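Local structure of probable adhesion protein (Pseudomonas aeruginosa PAO1, 6R3Z) at residues F171-I176 with V222-I227; T112-S117 with E263-N268; E86-V91 with I120-T125. The protein binds ferrous iron as the solute-binding protein of a transport system, probably passing it to a membrane transporter, and holds nickel in this structure. All blocks are in the same frame, centred on the assembly; numbering follows the deposited sequence.

Contact 1 of 3, residues F171-I176 with V222-I227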
ATOM      1  N   PHE A 171       5.247  17.894 -16.625  1.00 26.18           N
ATOM      2  CA  PHE A 171       4.343  17.488 -15.549  1.00 24.71           C
ATOM      3  C   PHE A 171       5.107  16.821 -14.402  1.00 28.73           C
ATOM      4  O   PHE A 171       5.161  15.594 -14.313  1.00 28.96           O
ATOM      5  CB  PHE A 171       3.216  16.600 -16.078  1.00 26.11           C
ATOM      6  CG  PHE A 171       2.128  16.269 -15.084  1.00 26.76           C
ATOM      7  CD1 PHE A 171       1.191  17.227 -14.707  1.00 28.82           C
ATOM      8  CD2 PHE A 171       2.025  14.992 -14.541  1.00 27.99           C
ATOM      9  CE1 PHE A 171       0.165  16.911 -13.810  1.00 28.95           C
ATOM     10  CE2 PHE A 171       0.989  14.672 -13.658  1.00 29.86           C
ATOM     11  CZ  PHE A 171       0.070  15.638 -13.295  1.00 27.65           C
ATOM     12  N   ARG A 172       5.737  17.635 -13.551  1.00 24.72           N
ATOM     13  CA  ARG A 172       6.462  17.104 -12.391  1.00 23.73           C
ATOM     14  C   ARG A 172       5.504  16.936 -11.232  1.00 25.41           C
ATOM     15  O   ARG A 172       4.619  17.767 -11.018  1.00 23.83           O
ATOM     16  CB  ARG A 172       7.659  17.959 -12.010  1.00 22.71           C
ATOM     17  CG  ARG A 172       8.895  17.742 -12.905  1.00 28.20           C
ATOM     18  CD  ARG A 172      10.091  18.471 -12.305  1.00 26.15           C
ATOM     19  NE  ARG A 172      11.278  18.475 -13.169  1.00 28.31           N
ATOM     20  CZ  ARG A 172      12.204  17.519 -13.185  1.00 37.94           C
ATOM     21  NH1 ARG A 172      12.064  16.436 -12.425  1.00 28.80           N
ATOM     22  NH2 ARG A 172      13.259  17.620 -13.986  1.00 28.70           N
ATOM     23  N   VAL A 173       5.706  15.854 -10.474  1.00 23.14           N
ATOM     24  CA  VAL A 173       4.856  15.416  -9.365  1.00 22.17           C
ATOM     25  C   VAL A 173       5.642  15.343  -8.052  1.00 23.88           C
ATOM     26  O   VAL A 173       6.775  14.881  -8.041  1.00 22.94           O
ATOM     27  CB  VAL A 173       4.308  13.997  -9.754  1.00 27.26           C
ATOM     28  CG1 VAL A 173       3.699  13.246  -8.578  1.00 26.34           C
ATOM     29  CG2 VAL A 173       3.315  14.090 -10.914  1.00 27.26           C
ATOM     30  N   ALA A 174       5.010  15.758  -6.958  1.00 21.98           N
ATOM     31  CA  ALA A 174       5.549  15.613  -5.608  1.00 20.52           C
ATOM     32  C   ALA A 174       4.497  14.871  -4.744  1.00 23.57           C
ATOM     33  O   ALA A 174       3.303  14.899  -5.058  1.00 23.14           O
ATOM     34  CB  ALA A 174       5.861  16.970  -5.003  1.00 21.83           C
ATOM     35  N   THR A 175       4.938  14.192  -3.675  1.00 19.93           N
ATOM     36  CA  THR A 175       4.033  13.522  -2.744  1.00 19.90           C
ATOM     37  C   THR A 175       4.477  13.861  -1.320  1.00 23.00           C
ATOM     38  O   THR A 175       5.658  14.144  -1.108  1.00 22.91           O
ATOM     39  CB  THR A 175       3.924  11.991  -2.949  1.00 24.38           C
ATOM     40  OG1 THR A 175       5.122  11.324  -2.510  1.00 23.98           O
ATOM     41  CG2 THR A 175       3.551  11.591  -4.389  1.00 20.67           C
ATOM     42  N   ILE A 176       3.556  13.813  -0.347  1.00 20.09           N
ATOM     43  CA  ILE A 176       3.940  14.069   1.066  1.00 20.27           C
ATOM     44  C   ILE A 176       4.632  12.794   1.605  1.00 23.28           C
ATOM     45  O   ILE A 176       5.767  12.864   2.090  1.00 22.68           O
ATOM     46  CB  ILE A 176       2.691  14.434   1.933  1.00 24.10           C
ATOM     47  CG1 ILE A 176       2.039  15.782   1.507  1.00 24.39           C
ATOM     48  CG2 ILE A 176       3.045  14.438   3.448  1.00 23.22           C
ATOM     49  CD1 ILE A 176       2.897  17.032   1.612  1.00 27.62           C
ATOM     50  N   VAL A 222       1.953  19.309  -9.456  1.00 25.97           N
ATOM     51  CA  VAL A 222       0.964  18.757  -8.531  1.00 24.45           C
ATOM     52  C   VAL A 222       1.626  18.152  -7.303  1.00 27.29           C
ATOM     53  O   VAL A 222       2.772  17.704  -7.375  1.00 24.86           O
ATOM     54  CB  VAL A 222       0.003  17.729  -9.213  1.00 27.35           C
ATOM     55  CG1 VAL A 222      -0.663  18.305 -10.467  1.00 26.92           C
ATOM     56  CG2 VAL A 222       0.705  16.410  -9.532  1.00 27.08           C
ATOM     57  N   ILE A 223       0.875  18.114  -6.192  1.00 24.12           N
ATOM     58  CA  ILE A 223       1.287  17.446  -4.968  1.00 23.04           C
ATOM     59  C   ILE A 223       0.147  16.505  -4.528  1.00 26.27           C
ATOM     60  O   ILE A 223      -1.024  16.917  -4.509  1.00 25.80           O
ATOM     61  CB  ILE A 223       1.804  18.389  -3.838  1.00 27.59           C
ATOM     62  CG1 ILE A 223       2.405  17.573  -2.653  1.00 27.79           C
ATOM     63  CG2 ILE A 223       0.711  19.379  -3.373  1.00 29.43           C
ATOM     64  CD1 ILE A 223       3.472  18.324  -1.814  1.00 33.54           C
ATOM     65  N   PHE A 224       0.495  15.247  -4.216  1.00 22.44           N
ATOM     66  CA  PHE A 224      -0.444  14.260  -3.698  1.00 20.58           C
ATOM     67  C   PHE A 224      -0.225  14.117  -2.204  1.00 24.60           C
ATOM     68  O   PHE A 224       0.846  13.660  -1.775  1.00 22.11           O
ATOM     69  CB  PHE A 224      -0.327  12.903  -4.409  1.00 21.88           C
ATOM     70  CG  PHE A 224      -0.655  12.936  -5.881  1.00 22.11           C
ATOM     71  CD1 PHE A 224      -1.976  13.016  -6.319  1.00 23.99           C
ATOM     72  CD2 PHE A 224       0.355  12.899  -6.835  1.00 24.42           C
ATOM     73  CE1 PHE A 224      -2.279  13.064  -7.684  1.00 23.46           C
ATOM     74  CE2 PHE A 224       0.054  12.963  -8.201  1.00 26.45           C
ATOM     75  CZ  PHE A 224      -1.266  13.012  -8.621  1.00 23.18           C
ATOM     76  N   SER A 225      -1.217  14.559  -1.412  1.00 21.90           N
ATOM     77  CA  SER A 225      -1.174  14.469   0.049  1.00 22.09           C
ATOM     78  C   SER A 225      -1.894  13.202   0.569  1.00 25.85           C
ATOM     79  O   SER A 225      -2.461  12.436  -0.212  1.00 25.74           O
ATOM     80  CB  SER A 225      -1.720  15.745   0.698  1.00 25.50           C
ATOM     81  OG  SER A 225      -3.111  15.893   0.458  1.00 29.04           O
ATOM     82  N   GLU A 226      -1.856  12.987   1.890  1.00 22.89           N
ATOM     83  CA  GLU A 226      -2.467  11.817   2.520  1.00 20.76           C
ATOM     84  C   GLU A 226      -3.879  12.050   3.015  1.00 23.97           C
ATOM     85  O   GLU A 226      -4.112  12.953   3.821  1.00 24.73           O
ATOM     86  CB  GLU A 226      -1.608  11.359   3.734  1.00 21.19           C
ATOM     87  CG  GLU A 226      -0.244  10.788   3.358  1.00 22.51           C
ATOM     88  CD  GLU A 226      -0.392   9.547   2.510  1.00 31.28           C
ATOM     89  OE1 GLU A 226      -0.756   8.480   3.059  1.00 25.13           O
ATOM     90  OE2 GLU A 226      -0.227   9.671   1.276  1.00 25.17           O
ATOM     91  N   ILE A 227      -4.808  11.165   2.617  1.00 20.67           N
ATOM     92  CA  ILE A 227      -6.162  11.193   3.157  1.00 21.72           C
ATOM     93  C   ILE A 227      -6.157  10.525   4.567  1.00 25.97           C
ATOM     94  O   ILE A 227      -6.837  11.006   5.476  1.00 25.34           O
ATOM     95  CB  ILE A 227      -7.166  10.449   2.220  1.00 24.80           C
ATOM     96  CG1 ILE A 227      -7.237  11.095   0.817  1.00 25.71           C
ATOM     97  CG2 ILE A 227      -8.559  10.380   2.864  1.00 27.25           C
ATOM     98  CD1 ILE A 227      -7.936  10.210  -0.293  1.00 36.23           C
TER
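V222 packs against F171 and V173 with its two methyls: V222 CG1 lies 3.7 Å from F171 CE1, and V222 CG2 3.8 Å from V173 CG2. At the next position on the same face, two residues on, the second methyl of V173, CG1, reaches F224 CE2 at 3.7 Å, in plane at the ring edge. With CG1 anti to the backbone N (chi1 165°), V173 sends one methyl to each partner, a use of beta-branching that suits a buried strand. On the other face, I176 CD1 meets I223 CD1 at 3.7 Å, near the small A174.

Behind these contacts is parallel strand pairing. A174 is gripped twice, its N giving a bond to V222 O (3.0 Å) and its O taking one from F224 N (3.0 Å); I176 N bonds to F224 O, and V222 N weakly to R172 O. Strand 172-175 ends just before the nickel ligand H177, whose O bonds to T175 OG1, so the pairing carries the chain to the metal site. Strands 172-175 and 220-226 are the inner two of a four-stranded parallel sheet, flanked by 193-194 and 244-248. Helix 234-241 packs over I176, I223 and S225, and strand 244-248 borders F224 and S225.

Contact 2 of 3, residues T112-S117 with E263-N268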
ATOM      1  N   THR A 112       4.803  -1.623  -2.154  1.00 20.12           N
ATOM      2  CA  THR A 112       4.516  -2.463  -3.340  1.00 20.06           C
ATOM      3  C   THR A 112       3.006  -2.706  -3.499  1.00 23.10           C
ATOM      4  O   THR A 112       2.518  -2.863  -4.636  1.00 23.12           O
ATOM      5  CB  THR A 112       5.260  -3.798  -3.232  1.00 24.22           C
ATOM      6  OG1 THR A 112       4.770  -4.498  -2.080  1.00 25.55           O
ATOM      7  CG2 THR A 112       6.797  -3.623  -3.158  1.00 24.28           C
ATOM      8  N   PHE A 113       2.258  -2.711  -2.356  1.00 20.53           N
ATOM      9  CA  PHE A 113       0.795  -2.914  -2.378  1.00 20.06           C
ATOM     10  C   PHE A 113       0.049  -1.773  -3.088  1.00 25.41           C
ATOM     11  O   PHE A 113      -1.104  -1.955  -3.459  1.00 25.88           O
ATOM     12  CB  PHE A 113       0.230  -3.145  -0.969  1.00 21.20           C
ATOM     13  CG  PHE A 113       0.757  -2.178   0.065  1.00 21.02           C
ATOM     14  CD1 PHE A 113       0.095  -0.976   0.319  1.00 22.68           C
ATOM     15  CD2 PHE A 113       1.906  -2.472   0.796  1.00 21.65           C
ATOM     16  CE1 PHE A 113       0.571  -0.089   1.290  1.00 21.44           C
ATOM     17  CE2 PHE A 113       2.395  -1.569   1.758  1.00 24.06           C
ATOM     18  CZ  PHE A 113       1.732  -0.375   1.984  1.00 22.28           C
ATOM     19  N   LEU A 114       0.692  -0.614  -3.296  1.00 23.47           N
ATOM     20  CA  LEU A 114       0.025   0.476  -4.011  1.00 24.80           C
ATOM     21  C   LEU A 114       0.402   0.459  -5.498  1.00 32.06           C
ATOM     22  O   LEU A 114       0.852   1.447  -6.049  1.00 35.04           O
ATOM     23  CB  LEU A 114       0.229   1.846  -3.340  1.00 25.84           C
ATOM     24  CG  LEU A 114      -0.269   1.940  -1.886  1.00 30.16           C
ATOM     25  CD1 LEU A 114       0.244   3.190  -1.203  1.00 30.14           C
ATOM     26  CD2 LEU A 114      -1.778   1.849  -1.797  1.00 33.60           C
ATOM     27  N   SER A 115       0.277  -0.705  -6.112  1.00 27.62           N
ATOM     28  CA  SER A 115       0.556  -0.956  -7.526  1.00 25.97           C
ATOM     29  C   SER A 115      -0.361  -2.088  -7.916  1.00 28.06           C
ATOM     30  O   SER A 115      -0.443  -3.080  -7.184  1.00 26.82           O
ATOM     31  CB  SER A 115       1.996  -1.410  -7.727  1.00 28.66           C
ATOM     32  OG  SER A 115       2.173  -2.084  -8.971  1.00 33.38           O
ATOM     33  N   ILE A 116      -1.027  -1.965  -9.071  1.00 23.93           N
ATOM     34  CA  ILE A 116      -1.913  -3.032  -9.531  1.00 23.30           C
ATOM     35  C   ILE A 116      -1.072  -4.255  -9.926  1.00 26.80           C
ATOM     36  O   ILE A 116      -1.401  -5.374  -9.519  1.00 24.46           O
ATOM     37  CB  ILE A 116      -2.843  -2.533 -10.676  1.00 26.22           C
ATOM     38  CG1 ILE A 116      -3.862  -1.452 -10.168  1.00 26.62           C
ATOM     39  CG2 ILE A 116      -3.572  -3.720 -11.375  1.00 27.32           C
ATOM     40  CD1 ILE A 116      -4.869  -1.907  -9.094  1.00 29.29           C
ATOM     41  N   SER A 117      -0.008  -4.046 -10.744  1.00 23.96           N
ATOM     42  CA  SER A 117       0.855  -5.151 -11.193  1.00 24.16           C
ATOM     43  C   SER A 117       1.551  -5.866 -10.020  1.00 25.80           C
ATOM     44  O   SER A 117       1.539  -7.095  -9.978  1.00 24.75           O
ATOM     45  CB  SER A 117       1.880  -4.669 -12.219  1.00 27.92           C
ATOM     46  OG  SER A 117       2.699  -3.655 -11.667  1.00 29.15           O
ATOM     47  N   GLU A 263     -11.730  -0.780  -3.817  1.00 21.81           N
ATOM     48  CA  GLU A 263     -12.485   0.475  -3.696  1.00 23.06           C
ATOM     49  C   GLU A 263     -11.540   1.691  -3.660  1.00 26.43           C
ATOM     50  O   GLU A 263     -11.688   2.618  -4.466  1.00 25.77           O
ATOM     51  CB  GLU A 263     -13.405   0.465  -2.447  1.00 24.85           C
ATOM     52  CG  GLU A 263     -14.600  -0.465  -2.587  1.00 34.34           C
ATOM     53  CD  GLU A 263     -15.342  -0.780  -1.300  1.00 59.35           C
ATOM     54  OE1 GLU A 263     -15.454   0.119  -0.436  1.00 53.62           O
ATOM     55  OE2 GLU A 263     -15.828  -1.927  -1.163  1.00 53.27           O
ATOM     56  N   GLU A 264     -10.533   1.645  -2.778  1.00 22.24           N
ATOM     57  CA  GLU A 264      -9.582   2.755  -2.593  1.00 22.02           C
ATOM     58  C   GLU A 264      -8.568   2.856  -3.723  1.00 24.25           C
ATOM     59  O   GLU A 264      -8.183   3.978  -4.070  1.00 25.00           O
ATOM     60  CB  GLU A 264      -8.940   2.688  -1.220  1.00 22.87           C
ATOM     61  CG  GLU A 264     -10.037   2.709  -0.164  1.00 23.52           C
ATOM     62  CD  GLU A 264      -9.657   2.993   1.265  1.00 31.17           C
ATOM     63  OE1 GLU A 264      -8.453   3.209   1.536  1.00 26.65           O
ATOM     64  OE2 GLU A 264     -10.573   2.976   2.122  1.00 27.09           O
ATOM     65  N   MET A 265      -8.158   1.714  -4.338  1.00 21.61           N
ATOM     66  CA  MET A 265      -7.254   1.805  -5.489  1.00 22.08           C
ATOM     67  C   MET A 265      -7.970   2.439  -6.681  1.00 24.65           C
ATOM     68  O   MET A 265      -7.352   3.214  -7.402  1.00 25.13           O
ATOM     69  CB  MET A 265      -6.672   0.454  -5.899  1.00 24.29           C
ATOM     70  CG  MET A 265      -5.481   0.068  -5.102  1.00 27.51           C
ATOM     71  SD  MET A 265      -4.031   1.213  -5.122  1.00 30.00           S
ATOM     72  CE  MET A 265      -3.440   1.015  -6.783  1.00 27.39           C
ATOM     73  N   ALA A 266      -9.273   2.119  -6.881  1.00 22.64           N
ATOM     74  CA  ALA A 266     -10.049   2.718  -7.983  1.00 23.34           C
ATOM     75  C   ALA A 266     -10.060   4.260  -7.782  1.00 26.07           C
ATOM     76  O   ALA A 266      -9.743   4.998  -8.714  1.00 24.57           O
ATOM     77  CB  ALA A 266     -11.468   2.162  -8.001  1.00 24.39           C
ATOM     78  N   ARG A 267     -10.303   4.722  -6.536  1.00 22.59           N
ATOM     79  CA  ARG A 267     -10.299   6.151  -6.219  1.00 22.52           C
ATOM     80  C   ARG A 267      -8.909   6.779  -6.401  1.00 24.31           C
ATOM     81  O   ARG A 267      -8.819   7.896  -6.928  1.00 23.74           O
ATOM     82  CB  ARG A 267     -10.900   6.422  -4.834  1.00 23.46           C
ATOM     83  CG  ARG A 267     -12.418   6.148  -4.855  1.00 30.16           C
ATOM     84  CD  ARG A 267     -13.162   6.980  -3.827  1.00 37.00           C
ATOM     85  NE  ARG A 267     -12.935   6.497  -2.468  1.00 38.88           N
ATOM     86  CZ  ARG A 267     -13.700   5.596  -1.857  1.00 55.60           C
ATOM     87  NH1 ARG A 267     -14.736   5.054  -2.490  1.00 43.22           N
ATOM     88  NH2 ARG A 267     -13.433   5.227  -0.613  1.00 39.75           N
ATOM     89  N   ASN A 268      -7.838   6.036  -6.046  1.00 20.91           N
ATOM     90  CA  ASN A 268      -6.448   6.490  -6.211  1.00 20.89           C
ATOM     91  C   ASN A 268      -6.150   6.717  -7.704  1.00 24.23           C
ATOM     92  O   ASN A 268      -5.716   7.798  -8.097  1.00 23.04           O
ATOM     93  CB  ASN A 268      -5.480   5.467  -5.634  1.00 21.22           C
ATOM     94  CG  ASN A 268      -5.278   5.657  -4.145  1.00 29.84           C
ATOM     95  OD1 ASN A 268      -5.739   6.646  -3.558  1.00 23.55           O
ATOM     96  ND2 ASN A 268      -4.584   4.718  -3.516  1.00 24.99           N
TER
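M265 pushes its thioether chain from helix 260-277 in between L114 and I116, and its sulfur and terminal methyl do the touching. SD lies 4.1 Å from L114 CD2, the two side chains crossing at a slant, whereas M265 CE comes to 4.0 Å from I116 CD1 as those two chains run past each other in opposite directions. The methionine folds at both of its outer torsions (chi2 -58°, chi3 -70°), which bends the chain so that CE faces the 112-117 segment, 4.1 Å from the backbone C of L114. An unbranched, flexible side chain suits this place, because it can bend to follow an irregular surface made of a loop and the first turn of a helix. I116 sends CD1 out to meet it by a similar fold, with chi2 at -63°. L114 reaches over from the loop with a single methyl, CD2, which also lies 4.4 Å from N268 ND2. N268 ND2 is hydrogen-bonded to S249 O, and its contact with the leucine methyl is plain packing.

The contact is apolar, with no hydrogen bond between the two segments; polar groups around it fix the backbone. S115 occupies the N-cap of helix 116-133, its OG accepting a bond from A118 N, and the carboxylate of E186 takes the N-H groups of I116 and S117, a natural place for an acid at the positive end of a helix. L114 also lies close to the metal ligands H111 and H250, so this packing borders the nickel site. Around it, helix 138-160 presents L152, L155 and R156 to I116, I251 covers both L114 and M265, and L183 of helix 181-185 closes on M265 and N268.

Contact 3 of 3, residues E86-V91 with I120-T125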
ATOM      1  N   GLU A  86       6.282 -14.593   2.654  1.00 23.47           N
ATOM      2  CA  GLU A  86       6.914 -13.353   2.173  1.00 23.23           C
ATOM      3  C   GLU A  86       6.174 -12.988   0.862  1.00 25.90           C
ATOM      4  O   GLU A  86       6.476 -13.519  -0.218  1.00 24.86           O
ATOM      5  CB  GLU A  86       8.433 -13.546   1.964  1.00 25.15           C
ATOM      6  CG  GLU A  86       9.208 -13.766   3.261  1.00 37.88           C
ATOM      7  CD  GLU A  86       9.347 -12.590   4.218  1.00 62.99           C
ATOM      8  OE1 GLU A  86       9.006 -11.446   3.833  1.00 60.07           O
ATOM      9  OE2 GLU A  86       9.813 -12.817   5.358  1.00 56.49           O
ATOM     10  N   ALA A  87       5.133 -12.133   0.980  1.00 22.74           N
ATOM     11  CA  ALA A  87       4.265 -11.788  -0.160  1.00 22.49           C
ATOM     12  C   ALA A  87       5.004 -11.214  -1.374  1.00 25.12           C
ATOM     13  O   ALA A  87       4.542 -11.366  -2.511  1.00 25.02           O
ATOM     14  CB  ALA A  87       3.189 -10.806   0.283  1.00 23.06           C
ATOM     15  N   ASN A  88       6.110 -10.504  -1.120  1.00 22.79           N
ATOM     16  CA  ASN A  88       6.862  -9.796  -2.155  1.00 23.53           C
ATOM     17  C   ASN A  88       7.997 -10.600  -2.779  1.00 29.35           C
ATOM     18  O   ASN A  88       8.782 -10.033  -3.546  1.00 27.80           O
ATOM     19  CB  ASN A  88       7.376  -8.470  -1.576  1.00 22.45           C
ATOM     20  CG  ASN A  88       6.271  -7.442  -1.487  1.00 26.06           C
ATOM     21  OD1 ASN A  88       5.752  -6.979  -2.512  1.00 24.71           O
ATOM     22  ND2 ASN A  88       5.842  -7.117  -0.278  1.00 24.63           N
ATOM     23  N   ALA A  89       8.076 -11.913  -2.477  1.00 28.21           N
ATOM     24  CA  ALA A  89       9.161 -12.788  -2.971  1.00 29.47           C
ATOM     25  C   ALA A  89       9.444 -12.674  -4.475  1.00 36.00           C
ATOM     26  O   ALA A  89      10.609 -12.771  -4.870  1.00 37.88           O
ATOM     27  CB  ALA A  89       8.898 -14.232  -2.593  1.00 30.59           C
ATOM     28  N   LYS A  90       8.399 -12.441  -5.308  1.00 31.29           N
ATOM     29  CA  LYS A  90       8.552 -12.360  -6.778  1.00 32.08           C
ATOM     30  C   LYS A  90       8.370 -10.941  -7.387  1.00 37.07           C
ATOM     31  O   LYS A  90       8.366 -10.799  -8.616  1.00 37.30           O
ATOM     32  CB  LYS A  90       7.590 -13.365  -7.463  1.00 34.52           C
ATOM     33  CG  LYS A  90       7.573 -14.783  -6.874  1.00 39.52           C
ATOM     34  CD  LYS A  90       8.829 -15.591  -7.189  1.00 45.55           C
ATOM     35  CE  LYS A  90       8.725 -17.015  -6.701  1.00 60.38           C
ATOM     36  NZ  LYS A  90       7.873 -17.855  -7.586  1.00 66.30           N
ATOM     37  N   VAL A  91       8.241  -9.902  -6.535  1.00 33.27           N
ATOM     38  CA  VAL A  91       7.991  -8.517  -6.951  1.00 33.81           C
ATOM     39  C   VAL A  91       9.266  -7.686  -7.269  1.00 43.32           C
ATOM     40  O   VAL A  91      10.118  -7.536  -6.381  1.00 42.98           O
ATOM     41  CB  VAL A  91       7.104  -7.778  -5.906  1.00 36.09           C
ATOM     42  CG1 VAL A  91       6.913  -6.305  -6.270  1.00 35.72           C
ATOM     43  CG2 VAL A  91       5.748  -8.470  -5.738  1.00 35.01           C
ATOM     44  N   ILE A 120      -1.058  -7.968  -8.028  1.00 21.03           N
ATOM     45  CA  ILE A 120      -1.362  -9.223  -8.713  1.00 20.60           C
ATOM     46  C   ILE A 120      -0.267 -10.265  -8.378  1.00 23.65           C
ATOM     47  O   ILE A 120      -0.590 -11.407  -8.033  1.00 22.30           O
ATOM     48  CB  ILE A 120      -1.556  -8.990 -10.230  1.00 23.03           C
ATOM     49  CG1 ILE A 120      -2.870  -8.173 -10.480  1.00 22.03           C
ATOM     50  CG2 ILE A 120      -1.543 -10.325 -11.010  1.00 24.93           C
ATOM     51  CD1 ILE A 120      -3.044  -7.561 -11.884  1.00 25.63           C
ATOM     52  N   THR A 121       1.018  -9.854  -8.460  1.00 22.12           N
ATOM     53  CA  THR A 121       2.165 -10.721  -8.167  1.00 21.27           C
ATOM     54  C   THR A 121       2.093 -11.227  -6.707  1.00 24.19           C
ATOM     55  O   THR A 121       2.269 -12.421  -6.460  1.00 22.84           O
ATOM     56  CB  THR A 121       3.505 -10.049  -8.553  1.00 26.82           C
ATOM     57  OG1 THR A 121       3.509  -9.731  -9.962  1.00 24.41           O
ATOM     58  CG2 THR A 121       4.711 -10.936  -8.218  1.00 27.51           C
ATOM     59  N   GLN A 122       1.806 -10.328  -5.766  1.00 20.20           N
ATOM     60  CA  GLN A 122       1.687 -10.687  -4.336  1.00 20.12           C
ATOM     61  C   GLN A 122       0.518 -11.650  -4.114  1.00 22.21           C
ATOM     62  O   GLN A 122       0.679 -12.649  -3.414  1.00 21.77           O
ATOM     63  CB  GLN A 122       1.546  -9.435  -3.467  1.00 20.22           C
ATOM     64  CG  GLN A 122       2.814  -8.597  -3.484  1.00 22.39           C
ATOM     65  CD  GLN A 122       2.672  -7.358  -2.664  1.00 28.68           C
ATOM     66  OE1 GLN A 122       2.840  -7.395  -1.451  1.00 26.24           O
ATOM     67  NE2 GLN A 122       2.369  -6.240  -3.311  1.00 24.52           N
ATOM     68  N   VAL A 123      -0.634 -11.370  -4.749  1.00 19.38           N
ATOM     69  CA  VAL A 123      -1.837 -12.208  -4.639  1.00 19.73           C
ATOM     70  C   VAL A 123      -1.508 -13.633  -5.123  1.00 24.28           C
ATOM     71  O   VAL A 123      -1.826 -14.602  -4.417  1.00 23.50           O
ATOM     72  CB  VAL A 123      -3.043 -11.568  -5.378  1.00 23.57           C
ATOM     73  CG1 VAL A 123      -4.141 -12.592  -5.680  1.00 24.89           C
ATOM     74  CG2 VAL A 123      -3.608 -10.406  -4.556  1.00 22.90           C
ATOM     75  N   ASN A 124      -0.827 -13.750  -6.287  1.00 22.53           N
ATOM     76  CA  ASN A 124      -0.463 -15.058  -6.840  1.00 23.66           C
ATOM     77  C   ASN A 124       0.519 -15.815  -5.943  1.00 25.78           C
ATOM     78  O   ASN A 124       0.347 -17.016  -5.730  1.00 25.02           O
ATOM     79  CB  ASN A 124       0.035 -14.926  -8.279  1.00 26.33           C
ATOM     80  CG  ASN A 124      -1.066 -14.521  -9.237  1.00 34.67           C
ATOM     81  OD1 ASN A 124      -2.242 -14.860  -9.055  1.00 32.60           O
ATOM     82  ND2 ASN A 124      -0.703 -13.835 -10.306  1.00 35.46           N
ATOM     83  N   THR A 125       1.480 -15.096  -5.339  1.00 21.45           N
ATOM     84  CA  THR A 125       2.465 -15.692  -4.424  1.00 22.13           C
ATOM     85  C   THR A 125       1.770 -16.199  -3.161  1.00 24.35           C
ATOM     86  O   THR A 125       2.006 -17.341  -2.740  1.00 23.51           O
ATOM     87  CB  THR A 125       3.590 -14.695  -4.132  1.00 24.87           C
ATOM     88  OG1 THR A 125       4.330 -14.498  -5.345  1.00 26.05           O
ATOM     89  CG2 THR A 125       4.554 -15.193  -3.050  1.00 25.52           C
TER
HETATM   90  O   HOH W   1       5.657 -12.145  -4.886  1.00 27.41           O
HETATM   91  O   HOH W   2       5.374 -17.207  -5.898  1.00 46.15           O
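Q122 and T125 of helix 116-133 receive A87, which lies within the first of two overlapping type I beta turns, E86 to A89 and N88 to V91, that follow strand 84-86. The largest share of the buried surface belongs to Q122. Its CG rests 3.4 Å from A87 O and 3.7 Å from V91 CG2, and its chain continues extended (chi2 179°), bringing the amide beside that of N88 with the two planes 38° apart. Here N88 OD1 and Q122 OE1 approach to 3.1 Å as two acceptors. Each has a hydroxyl donor of its own, T112 OG1 for N88 and Y16 OH for Q122, which should ease their mutual repulsion.

A87 suits its place by being small: the backbone can come close to the helix, with CB tucked against Y16 and I126. T125 turns CG2 toward the E86 and A87 carbonyls, and its hydroxyl is linked to the turn by two waters. One water donates to A87 O (2.7 Å), accepts from K90 N (2.8 Å) and bonds to T125 OG1 (2.7 Å), bridging the turn and the helix. A second water lies 3.1 Å from K90 NZ, whose bond it accepts, and 3.0 Å from T125 OG1.

Contacts 2 and 3 share helix 116-133, its N-terminal end serving contact 2 and the next turns contact 3; their centres are 15 Å apart and they touch. Contact 3 follows strand 84-86 of the first parallel sheet, whereas contact 1 lies within the second, about 27 Å away between centres and on the opposite side of the chain's centre. Contact 2, about 16 Å from contact 1, lies between them. The segments of contacts 2 and 3 alternate along the chain; contact 3 closes before contact 1 opens, and contact 1 is nested inside contact 2. Contact 2 thus ties late helix 260-277 to the segment just after H111, near nickel ligands from both halves of the chain.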